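Local coordinates for fructose-bisphosphate aldolase (Thermus caldophilus, PDB 2FJK), which belongs to the class II fructose-bisphosphate aldolases, enzymes of the TIM-barrel fold, and holds 1,3-dihydroxyacetonephosphate in a pocket of the barrel, at residues His178-Gly183 / Gly229-Ile234; Lys184-Ile189 / Pro236-Lys241. All blocks are in the same frame, centred on the assembly; numbering follows the deposited sequence.

Interaction 1: residues His178-Gly183 / Gly229-Ile234. With 13P (1,3-dihydroxyacetonephosphate), chain E.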
ATOM      1  N   HIS A 178      33.018   4.786  11.613  1.00 24.18           N
ATOM      2  CA  HIS A 178      31.816   4.539  12.423  1.00 23.87           C
ATOM      3  C   HIS A 178      32.078   4.394  13.923  1.00 23.10           C
ATOM      4  O   HIS A 178      33.212   4.172  14.356  1.00 22.82           O
ATOM      5  CB  HIS A 178      31.092   3.265  11.955  1.00 25.08           C
ATOM      6  CG  HIS A 178      30.695   3.274  10.512  1.00 24.55           C
ATOM      7  ND1 HIS A 178      29.902   4.257   9.959  1.00 27.30           N
ATOM      8  CD2 HIS A 178      30.973   2.406   9.509  1.00 24.58           C
ATOM      9  CE1 HIS A 178      29.713   3.995   8.677  1.00 25.17           C
ATOM     10  NE2 HIS A 178      30.351   2.880   8.379  1.00 23.80           N
ATOM     11  N   GLY A 179      31.016   4.515  14.713  1.00 21.93           N
ATOM     12  CA  GLY A 179      31.153   4.357  16.148  1.00 21.76           C
ATOM     13  C   GLY A 179      31.406   5.618  16.938  1.00 22.57           C
ATOM     14  O   GLY A 179      31.561   6.700  16.378  1.00 23.81           O
ATOM     15  N   ALA A 180      31.454   5.475  18.257  1.00 23.13           N
ATOM     16  CA  ALA A 180      31.665   6.617  19.139  1.00 25.23           C
ATOM     17  C   ALA A 180      33.140   6.947  19.417  1.00 25.45           C
ATOM     18  O   ALA A 180      33.432   7.846  20.202  1.00 25.95           O
ATOM     19  CB  ALA A 180      30.936   6.382  20.449  1.00 22.63           C
ATOM     20  N   TYR A 181      34.065   6.234  18.786  1.00 25.98           N
ATOM     21  CA  TYR A 181      35.489   6.496  19.018  1.00 28.18           C
ATOM     22  C   TYR A 181      36.205   6.786  17.714  1.00 28.23           C
ATOM     23  O   TYR A 181      36.972   5.961  17.219  1.00 28.33           O
ATOM     24  CB  TYR A 181      36.138   5.300  19.724  1.00 27.87           C
ATOM     25  CG  TYR A 181      35.405   4.903  20.983  1.00 29.39           C
ATOM     26  CD1 TYR A 181      34.586   3.770  21.017  1.00 28.55           C
ATOM     27  CD2 TYR A 181      35.504   5.680  22.138  1.00 28.13           C
ATOM     28  CE1 TYR A 181      33.883   3.425  22.177  1.00 26.65           C
ATOM     29  CE2 TYR A 181      34.814   5.350  23.290  1.00 27.48           C
ATOM     30  CZ  TYR A 181      34.004   4.224  23.304  1.00 28.09           C
ATOM     31  OH  TYR A 181      33.308   3.923  24.447  1.00 27.67           O
ATOM     32  N   LYS A 182      35.964   7.977  17.181  1.00 29.35           N
ATOM     33  CA  LYS A 182      36.545   8.386  15.909  1.00 29.52           C
ATOM     34  C   LYS A 182      37.988   8.891  15.943  1.00 30.09           C
ATOM     35  O   LYS A 182      38.546   9.218  14.899  1.00 28.82           O
ATOM     36  CB  LYS A 182      35.630   9.433  15.258  1.00 27.21           C
ATOM     37  CG  LYS A 182      34.176   8.966  15.155  1.00 25.92           C
ATOM     38  CD  LYS A 182      33.308   9.931  14.361  1.00 24.86           C
ATOM     39  CE  LYS A 182      31.856   9.489  14.367  1.00 23.38           C
ATOM     40  NZ  LYS A 182      31.704   8.075  13.903  1.00 22.28           N
ATOM     41  N   GLY A 183      38.594   8.950  17.126  1.00 32.86           N
ATOM     42  CA  GLY A 183      39.975   9.412  17.222  1.00 35.40           C
ATOM     43  C   GLY A 183      40.292  10.343  18.385  1.00 37.41           C
ATOM     44  O   GLY A 183      39.482  11.196  18.743  1.00 37.02           O
ATOM     45  N   GLY A 229      33.411   5.329  26.794  1.00 37.02           N
ATOM     46  CA  GLY A 229      34.760   5.851  26.941  1.00 38.64           C
ATOM     47  C   GLY A 229      34.970   7.281  26.481  1.00 40.03           C
ATOM     48  O   GLY A 229      34.087   8.134  26.613  1.00 39.48           O
ATOM     49  N   GLU A 230      36.162   7.552  25.957  1.00 40.09           N
ATOM     50  CA  GLU A 230      36.479   8.877  25.459  1.00 40.70           C
ATOM     51  C   GLU A 230      35.805   9.042  24.106  1.00 39.92           C
ATOM     52  O   GLU A 230      36.464   9.045  23.069  1.00 38.89           O
ATOM     53  CB  GLU A 230      37.986   9.054  25.288  1.00 43.70           C
ATOM     54  CG  GLU A 230      38.791   8.989  26.560  1.00 46.66           C
ATOM     55  CD  GLU A 230      40.193   9.526  26.360  1.00 48.55           C
ATOM     56  OE1 GLU A 230      40.326  10.744  26.097  1.00 47.31           O
ATOM     57  OE2 GLU A 230      41.157   8.735  26.458  1.00 49.49           O
ATOM     58  N   ALA A 231      34.483   9.157  24.124  1.00 39.59           N
ATOM     59  CA  ALA A 231      33.733   9.324  22.895  1.00 38.37           C
ATOM     60  C   ALA A 231      34.294  10.535  22.178  1.00 37.78           C
ATOM     61  O   ALA A 231      34.560  11.564  22.797  1.00 38.33           O
ATOM     62  CB  ALA A 231      32.262   9.531  23.204  1.00 37.69           C
ATOM     63  N   SER A 232      34.485  10.402  20.874  1.00 36.12           N
ATOM     64  CA  SER A 232      35.020  11.484  20.064  1.00 34.97           C
ATOM     65  C   SER A 232      34.387  11.383  18.680  1.00 33.44           C
ATOM     66  O   SER A 232      34.484  10.354  18.020  1.00 33.76           O
ATOM     67  CB  SER A 232      36.548  11.354  19.971  1.00 35.06           C
ATOM     68  OG  SER A 232      37.112  12.391  19.184  1.00 33.79           O
ATOM     69  N   GLY A 233      33.721  12.445  18.251  1.00 32.69           N
ATOM     70  CA  GLY A 233      33.085  12.419  16.948  1.00 32.47           C
ATOM     71  C   GLY A 233      33.725  13.412  16.007  1.00 31.58           C
ATOM     72  O   GLY A 233      34.697  14.068  16.375  1.00 31.38           O
ATOM     73  N   ILE A 234      33.185  13.523  14.795  1.00 30.28           N
ATOM     74  CA  ILE A 234      33.717  14.447  13.800  1.00 29.90           C
ATOM     75  C   ILE A 234      33.313  15.867  14.166  1.00 30.62           C
ATOM     76  O   ILE A 234      32.148  16.136  14.485  1.00 29.10           O
ATOM     77  CB  ILE A 234      33.199  14.126  12.381  1.00 29.85           C
ATOM     78  CG1 ILE A 234      33.480  12.658  12.027  1.00 27.61           C
ATOM     79  CG2 ILE A 234      33.860  15.045  11.373  1.00 30.64           C
ATOM     80  CD1 ILE A 234      34.922  12.256  12.096  1.00 28.84           C
TER
HETATM   81  P   13P E1063      28.115   6.736  12.640  0.70 20.45           P
HETATM   82  O1P 13P E1063      28.361   5.486  13.615  0.70 21.08           O
HETATM   83  O2P 13P E1063      29.368   7.690  12.810  0.70 23.94           O
HETATM   84  O3P 13P E1063      26.822   7.485  13.084  0.70 19.39           O
HETATM   85  O1  13P E1063      27.967   6.184  11.139  0.70 24.31           O
HETATM   86  C1  13P E1063      27.081   6.857  10.247  0.70 28.71           C
HETATM   87  C2  13P E1063      27.379   6.289   8.882  0.70 31.40           C
HETATM   88  O2  13P E1063      28.540   6.271   8.479  0.70 34.55           O
HETATM   89  C3  13P E1063      26.259   5.737   8.001  0.70 32.96           C
HETATM   90  O3  13P E1063      26.799   5.152   6.821  0.70 34.00           O
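K182 lays its aliphatic chain across 229-234: CD comes within 3.6 Å of G233 CA and equally 3.6 Å of I234 CG1, and the lysine and isoleucine side chains cross at about a right angle. The chain runs extended as far as CE, and a bend at the last torsion (chi4 -54°) then sets NZ between G179 O, 2.8 Å away in the carbonyl plane, and O2P of 13P, 2.6 Å away. S177 O is a further acceptor of NZ, so a buried amine is satisfied by main-chain carbonyls and phosphate together. The phosphate also receives G179 N at O1P in a nearly straight bond (169°), and H178 ND1 reaches the bridging O1. Residues 178-183 supply H178, G179 and K182 to the ligand pocket of this class II aldolase, a TIM-barrel protein; 229-234 packs behind them and has no residue in the pocket. The two backbones join in a single beta bridge at Y181 and S232, evidenced by S232 N to A180 O at 2.8 Å and K182 N to S232 O at 2.9 Å. From S232, OG stands anti to its own nitrogen (chi1 180°), facing G183 O, although G185 O competes for the same proton. Y181 starts away from 229-234, but its ring turns back edge-on, with G229 N and E230 N in the ring plane; its OH accepts G229 N at 2.7 Å, beside the inverse gamma turn centred on E230.

Interaction 2: residues Lys184-Ile189 / Pro236-Lys241; sequences KGRPFI and PEDIKK
R186 reaches from its loop to D238 on helix 236-244, the two side chains approaching from opposite directions. CB already points toward the helix, and CG lies anti to the backbone nitrogen (chi1 177°), so that the fully extended chain spans the gap. CG and CD skirt the carboxylate, CG standing 4.0 Å from D238 OD2. NE then donates to D238 OD2 at 2.7 Å, and NH2 donates to D238 OD1 at 3.1 Å with an N-H...O angle of 160°. Both acceptors lie close to the guanidinium plane, yet each is met from above the carboxylate plane; the two flat groups are inclined by 66°, so the salt bridge is two-pronged and side-on without being coplanar. Past these bonds, NH2 passes E237 CB at 3.9 Å. I189 packs against the same carboxylate, its CG1 3.6 Å from D238 CG. A water donates to D238 OD2 at 2.8 Å and to P187 O at 3.0 Å, and H191 NE2 hydrogen-bonds D238 OD1. Each carboxylate oxygen thus has two polar partners, which would be expected to favour the charged form of this buried aspartate. The geometry is that of a bidentate arginine-aspartate salt bridge, here tying the loop between strand 171-172 and helix 191-200 to the first turn of helix 236-244 in the TIM barrel.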
ATOM      1  N   LYS A 184      41.473  10.183  18.981  1.00 39.80           N
ATOM      2  CA  LYS A 184      41.872  11.033  20.102  1.00 42.68           C
ATOM      3  C   LYS A 184      41.785  12.501  19.699  1.00 42.77           C
ATOM      4  O   LYS A 184      42.232  12.888  18.620  1.00 42.28           O
ATOM      5  CB  LYS A 184      43.298  10.707  20.556  1.00 44.91           C
ATOM      6  CG  LYS A 184      43.455   9.339  21.208  1.00 49.92           C
ATOM      7  CD  LYS A 184      44.825   9.191  21.864  1.00 52.02           C
ATOM      8  CE  LYS A 184      44.973   7.841  22.561  1.00 55.27           C
ATOM      9  NZ  LYS A 184      46.312   7.684  23.208  1.00 55.57           N
ATOM     10  N   GLY A 185      41.211  13.318  20.572  1.00 43.23           N
ATOM     11  CA  GLY A 185      41.070  14.722  20.247  1.00 43.74           C
ATOM     12  C   GLY A 185      40.256  14.829  18.971  1.00 44.44           C
ATOM     13  O   GLY A 185      39.492  13.921  18.640  1.00 43.90           O
ATOM     14  N   ARG A 186      40.418  15.932  18.248  1.00 43.82           N
ATOM     15  CA  ARG A 186      39.689  16.138  17.005  1.00 43.62           C
ATOM     16  C   ARG A 186      40.280  15.270  15.902  1.00 42.52           C
ATOM     17  O   ARG A 186      41.400  15.501  15.451  1.00 43.80           O
ATOM     18  CB  ARG A 186      39.749  17.615  16.606  1.00 43.81           C
ATOM     19  CG  ARG A 186      39.085  17.961  15.282  1.00 45.46           C
ATOM     20  CD  ARG A 186      39.055  19.475  15.100  1.00 46.45           C
ATOM     21  NE  ARG A 186      38.576  19.894  13.786  1.00 46.87           N
ATOM     22  CZ  ARG A 186      38.381  21.166  13.441  1.00 46.75           C
ATOM     23  NH1 ARG A 186      38.625  22.132  14.315  1.00 46.97           N
ATOM     24  NH2 ARG A 186      37.936  21.473  12.229  1.00 45.50           N
ATOM     25  N   PRO A 187      39.534  14.248  15.461  1.00 41.76           N
ATOM     26  CA  PRO A 187      40.001  13.348  14.402  1.00 40.65           C
ATOM     27  C   PRO A 187      40.313  14.103  13.115  1.00 39.15           C
ATOM     28  O   PRO A 187      39.517  14.909  12.649  1.00 38.86           O
ATOM     29  CB  PRO A 187      38.839  12.362  14.251  1.00 41.54           C
ATOM     30  CG  PRO A 187      37.653  13.164  14.666  1.00 41.50           C
ATOM     31  CD  PRO A 187      38.162  13.904  15.873  1.00 41.39           C
ATOM     32  N   PHE A 188      41.480  13.834  12.546  1.00 38.74           N
ATOM     33  CA  PHE A 188      41.900  14.513  11.326  1.00 37.13           C
ATOM     34  C   PHE A 188      41.068  14.197  10.093  1.00 34.11           C
ATOM     35  O   PHE A 188      40.825  13.040   9.765  1.00 33.20           O
ATOM     36  CB  PHE A 188      43.363  14.190  11.013  1.00 39.43           C
ATOM     37  CG  PHE A 188      43.861  14.828   9.745  1.00 41.82           C
ATOM     38  CD1 PHE A 188      44.033  16.208   9.666  1.00 42.24           C
ATOM     39  CD2 PHE A 188      44.133  14.054   8.623  1.00 42.36           C
ATOM     40  CE1 PHE A 188      44.468  16.808   8.488  1.00 43.19           C
ATOM     41  CE2 PHE A 188      44.568  14.642   7.439  1.00 43.47           C
ATOM     42  CZ  PHE A 188      44.736  16.021   7.370  1.00 43.37           C
ATOM     43  N   ILE A 189      40.646  15.243   9.400  1.00 32.99           N
ATOM     44  CA  ILE A 189      39.877  15.080   8.181  1.00 31.70           C
ATOM     45  C   ILE A 189      40.726  15.636   7.048  1.00 32.49           C
ATOM     46  O   ILE A 189      41.116  16.802   7.074  1.00 32.45           O
ATOM     47  CB  ILE A 189      38.549  15.855   8.238  1.00 31.02           C
ATOM     48  CG1 ILE A 189      37.791  15.501   9.520  1.00 30.25           C
ATOM     49  CG2 ILE A 189      37.725  15.550   7.000  1.00 30.69           C
ATOM     50  CD1 ILE A 189      37.590  14.025   9.744  1.00 32.10           C
ATOM     51  N   PRO A 236      32.130  19.624  14.051  1.00 31.24           N
ATOM     52  CA  PRO A 236      31.140  20.341  13.241  1.00 31.49           C
ATOM     53  C   PRO A 236      31.757  21.176  12.118  1.00 31.89           C
ATOM     54  O   PRO A 236      31.264  21.179  10.986  1.00 31.19           O
ATOM     55  CB  PRO A 236      30.413  21.206  14.267  1.00 31.20           C
ATOM     56  CG  PRO A 236      30.450  20.363  15.494  1.00 31.23           C
ATOM     57  CD  PRO A 236      31.873  19.826  15.488  1.00 31.37           C
ATOM     58  N   GLU A 237      32.836  21.888  12.427  1.00 32.51           N
ATOM     59  CA  GLU A 237      33.487  22.717  11.417  1.00 32.16           C
ATOM     60  C   GLU A 237      34.013  21.875  10.255  1.00 29.72           C
ATOM     61  O   GLU A 237      33.949  22.297   9.098  1.00 29.55           O
ATOM     62  CB  GLU A 237      34.613  23.539  12.050  1.00 35.40           C
ATOM     63  CG  GLU A 237      34.115  24.541  13.103  1.00 36.92           C
ATOM     64  CD  GLU A 237      33.064  25.504  12.555  1.00 39.68           C
ATOM     65  OE1 GLU A 237      33.319  26.130  11.500  1.00 40.30           O
ATOM     66  OE2 GLU A 237      31.984  25.642  13.180  1.00 40.56           O
ATOM     67  N   ASP A 238      34.518  20.684  10.556  1.00 27.99           N
ATOM     68  CA  ASP A 238      35.009  19.803   9.506  1.00 27.64           C
ATOM     69  C   ASP A 238      33.843  19.365   8.640  1.00 26.16           C
ATOM     70  O   ASP A 238      33.988  19.175   7.433  1.00 23.77           O
ATOM     71  CB  ASP A 238      35.719  18.586  10.097  1.00 30.41           C
ATOM     72  CG  ASP A 238      37.114  18.916  10.570  1.00 31.19           C
ATOM     73  OD1 ASP A 238      37.843  19.566   9.792  1.00 33.79           O
ATOM     74  OD2 ASP A 238      37.486  18.527  11.696  1.00 30.98           O
ATOM     75  N   ILE A 239      32.677  19.216   9.257  1.00 26.25           N
ATOM     76  CA  ILE A 239      31.492  18.841   8.496  1.00 26.16           C
ATOM     77  C   ILE A 239      31.142  19.995   7.539  1.00 25.12           C
ATOM     78  O   ILE A 239      30.814  19.771   6.377  1.00 25.10           O
ATOM     79  CB  ILE A 239      30.288  18.556   9.436  1.00 25.20           C
ATOM     80  CG1 ILE A 239      30.549  17.279  10.241  1.00 25.32           C
ATOM     81  CG2 ILE A 239      28.989  18.435   8.618  1.00 25.10           C
ATOM     82  CD1 ILE A 239      30.562  16.000   9.406  1.00 24.49           C
ATOM     83  N   LYS A 240      31.232  21.226   8.025  1.00 24.88           N
ATOM     84  CA  LYS A 240      30.908  22.385   7.196  1.00 28.07           C
ATOM     85  C   LYS A 240      31.828  22.544   5.986  1.00 27.23           C
ATOM     86  O   LYS A 240      31.368  22.727   4.860  1.00 26.13           O
ATOM     87  CB  LYS A 240      30.952  23.667   8.037  1.00 28.90           C
ATOM     88  CG  LYS A 240      29.773  23.839   8.973  1.00 31.33           C
ATOM     89  CD  LYS A 240      29.946  25.095   9.810  1.00 34.45           C
ATOM     90  CE  LYS A 240      28.764  25.310  10.736  1.00 37.48           C
ATOM     91  NZ  LYS A 240      28.959  26.514  11.594  1.00 39.90           N
ATOM     92  N   LYS A 241      33.131  22.486   6.227  1.00 29.23           N
ATOM     93  CA  LYS A 241      34.104  22.627   5.152  1.00 30.42           C
ATOM     94  C   LYS A 241      33.914  21.492   4.156  1.00 31.02           C
ATOM     95  O   LYS A 241      33.842  21.719   2.947  1.00 32.37           O
ATOM     96  CB  LYS A 241      35.520  22.590   5.725  1.00 30.97           C
ATOM     97  CG  LYS A 241      36.623  22.938   4.736  1.00 31.26           C
ATOM     98  CD  LYS A 241      37.956  23.002   5.467  1.00 32.75           C
ATOM     99  CE  LYS A 241      39.089  23.462   4.560  1.00 33.27           C
ATOM    100  NZ  LYS A 241      40.362  23.622   5.322  1.00 32.86           N
TER
HETATM  101  O   HOH W   1      36.924  16.305  13.346  1.00 31.08           O

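The four segments cross along the chain: 178-183 and 184-189 follow each other in the loop after strand 171-172, while 229-234 and 236-241 succeed one another from a second loop into helix 236-244. One run of chain therefore meets the other twice, with the centres of interactions 1 and 2 about 11 Å apart. The two contacts abut, P187 CB lying 3.2 Å from K182 O. Interaction 1 includes residues of the ligand pocket; interaction 2 lies farther from the ligand, the P187 side chain being about 10 Å from 13P, and joins the outgoing halves of both runs.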